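Local coordinates for protein AlyQ (Persicobacter sp. CCB-QB2, PDB 5XNR) that probably cleaves alginate through a lyase domain with a jelly-roll-like beta-sandwich fold, joined to a CBM32 domain likely to bind carbohydrate, at residues W161-P166 and S213-R218. Sequence-based numbering, arbitrary orientation.
Sequences WKITYP and SELRER
Lys-162 and Arg-216 face each other as an antiparallel hydrogen-bonded pair: Arg-216 N reaches Lys-162 O at 2.8 Å, and Lys-162 N returns a longer bond to Arg-216 O at 3.2 Å. Two residues further along strand 161-164, and two back on its partner, Thr-164 and Glu-214 repeat the exchange, with Thr-164 N 3.1 Å from Glu-214 O. Lys-162 and Arg-216 also share a face of the sheet, where their aliphatic stems touch, Lys-162 CG lying 4.0 Å from Arg-216 CB. A bend at chi2 (-112°) turns the Arg-216 guanidinium along its own strand, where NH1 donates to Glu-217 O, 3.0 Å away, and also to Ile-226 O.

Ile-163 and Leu-215 meet through apolar atoms on the other face of the sheet, CB against CD2, while Leu-215 CD1 lies over one face of the Trp-161 indole, 4.1 Å above its plane and offset toward the rim. Glu-217 CG lies over the opposite face, its CB touching Trp-161 CZ3 at 3.7 Å. With CG anti to the carbonyl carbon (chi1 -54°) and the ring turned at chi2 88°, Trp-161 CE3 and CZ3 come against the Arg-216 to Glu-217 peptide link, CE3 within 3.2 Å of Glu-217 N. An alanine here is likely to open a gap between Leu-215 and Glu-217, depriving both of their aromatic partner.

On its other side strand 161-164 pairs with 170-171, Ile-163 hydrogen-bonding to the Asp-171 backbone, while 211-217 continues the sheet to 355-358, where the Glu-217 carboxylate bonds to Phe-356 N as well as to Trp-228 and His-391. Phe-194 of strand 192-197, in the facing sheet, packs on Ile-163 and Leu-215, making this part of the sandwich core of the lyase domain.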
# COMPACT_ATOMS: atom_id res chain seq x y z
N TRP A 161 -14.36 -15.61 -11.76
CA TRP A 161 -15.06 -14.87 -10.73
C TRP A 161 -16.24 -14.09 -11.35
O TRP A 161 -16.29 -13.84 -12.57
CB TRP A 161 -14.09 -13.92 -10.01
CG TRP A 161 -12.88 -14.63 -9.47
CD1 TRP A 161 -11.71 -14.89 -10.13
CD2 TRP A 161 -12.76 -15.24 -8.18
NE1 TRP A 161 -10.86 -15.59 -9.32
CE2 TRP A 161 -11.48 -15.82 -8.12
CE3 TRP A 161 -13.61 -15.35 -7.08
CZ2 TRP A 161 -11.02 -16.49 -6.99
CZ3 TRP A 161 -13.15 -16.00 -5.96
CH2 TRP A 161 -11.88 -16.57 -5.93
N LYS A 162 -17.18 -13.77 -10.48
CA LYS A 162 -18.19 -12.75 -10.71
C LYS A 162 -18.10 -11.75 -9.57
O LYS A 162 -17.66 -12.10 -8.49
CB LYS A 162 -19.60 -13.35 -10.73
CG LYS A 162 -20.10 -13.85 -9.38
CD LYS A 162 -21.44 -14.54 -9.42
CE LYS A 162 -22.53 -13.78 -8.70
NZ LYS A 162 -23.66 -14.70 -8.40
N ILE A 163 -18.56 -10.53 -9.81
CA ILE A 163 -18.56 -9.49 -8.80
C ILE A 163 -20.01 -9.14 -8.41
O ILE A 163 -20.95 -9.22 -9.23
CB ILE A 163 -17.80 -8.26 -9.29
CG1 ILE A 163 -17.34 -7.39 -8.12
CG2 ILE A 163 -18.61 -7.44 -10.30
CD1 ILE A 163 -16.20 -6.46 -8.47
N THR A 164 -20.15 -8.77 -7.13
CA THR A 164 -21.36 -8.20 -6.60
C THR A 164 -21.04 -6.79 -6.10
O THR A 164 -20.11 -6.60 -5.34
CB THR A 164 -21.97 -9.08 -5.50
OG1 THR A 164 -22.32 -10.35 -6.06
CG2 THR A 164 -23.22 -8.48 -4.90
N TYR A 165 -21.81 -5.82 -6.54
CA TYR A 165 -21.52 -4.43 -6.26
C TYR A 165 -22.41 -3.99 -5.09
O TYR A 165 -23.38 -4.65 -4.76
CB TYR A 165 -21.75 -3.57 -7.52
CG TYR A 165 -20.78 -3.76 -8.66
CD1 TYR A 165 -19.46 -3.35 -8.55
CD2 TYR A 165 -21.18 -4.35 -9.85
CE1 TYR A 165 -18.55 -3.53 -9.59
CE2 TYR A 165 -20.29 -4.52 -10.91
CZ TYR A 165 -18.97 -4.12 -10.77
OH TYR A 165 -18.08 -4.29 -11.80
N PRO A 166 -22.09 -2.83 -4.50
CA PRO A 166 -22.88 -2.19 -3.45
C PRO A 166 -24.28 -1.73 -3.86
O PRO A 166 -25.11 -1.55 -2.99
CB PRO A 166 -22.07 -0.94 -3.09
CG PRO A 166 -20.64 -1.39 -3.33
CD PRO A 166 -20.79 -2.16 -4.62
N SER A 213 -18.44 -4.87 -2.24
CA SER A 213 -17.88 -4.97 -3.56
C SER A 213 -16.88 -6.14 -3.58
O SER A 213 -15.77 -5.98 -3.13
CB SER A 213 -17.23 -3.69 -3.99
OG SER A 213 -16.71 -3.81 -5.31
N GLU A 214 -17.28 -7.32 -4.06
CA GLU A 214 -16.45 -8.53 -3.83
C GLU A 214 -16.70 -9.63 -4.87
O GLU A 214 -17.80 -9.74 -5.42
CB GLU A 214 -16.69 -9.01 -2.39
CG GLU A 214 -17.90 -9.89 -2.19
CD GLU A 214 -18.04 -10.49 -0.79
OE1 GLU A 214 -17.00 -10.76 -0.11
OE2 GLU A 214 -19.19 -10.69 -0.38
N LEU A 215 -15.69 -10.47 -5.07
CA LEU A 215 -15.72 -11.58 -6.07
C LEU A 215 -16.27 -12.86 -5.45
O LEU A 215 -15.93 -13.18 -4.34
CB LEU A 215 -14.30 -11.84 -6.58
CG LEU A 215 -13.61 -10.66 -7.26
CD1 LEU A 215 -12.15 -10.99 -7.58
CD2 LEU A 215 -14.37 -10.24 -8.52
N ARG A 216 -17.10 -13.60 -6.18
CA ARG A 216 -17.51 -14.93 -5.78
C ARG A 216 -16.90 -15.95 -6.76
O ARG A 216 -16.98 -15.81 -7.99
CB ARG A 216 -19.04 -14.99 -5.70
CG ARG A 216 -19.61 -16.28 -5.11
CD ARG A 216 -20.37 -17.16 -6.10
NE ARG A 216 -21.22 -18.20 -5.50
CZ ARG A 216 -20.94 -19.50 -5.47
NH1 ARG A 216 -19.78 -19.99 -5.88
NH2 ARG A 216 -21.86 -20.32 -5.02
N GLU A 217 -16.28 -16.97 -6.23
CA GLU A 217 -15.64 -18.01 -7.05
C GLU A 217 -16.63 -18.60 -8.06
O GLU A 217 -17.81 -18.76 -7.76
CB GLU A 217 -15.08 -19.10 -6.15
CG GLU A 217 -14.09 -19.98 -6.85
CD GLU A 217 -13.43 -21.01 -5.95
OE1 GLU A 217 -13.71 -21.05 -4.72
OE2 GLU A 217 -12.62 -21.78 -6.50
N ARG A 218 -16.13 -18.89 -9.25
CA ARG A 218 -16.87 -19.53 -10.32
C ARG A 218 -16.06 -20.69 -10.90
O ARG A 218 -14.86 -20.81 -10.61
CB ARG A 218 -17.12 -18.55 -11.48
CG ARG A 218 -17.98 -17.36 -11.11
CD ARG A 218 -18.96 -17.09 -12.23
NE ARG A 218 -20.24 -17.76 -12.08
CZ ARG A 218 -21.25 -17.64 -12.92
NH1 ARG A 218 -22.47 -17.92 -12.50
NH2 ARG A 218 -21.03 -17.22 -14.15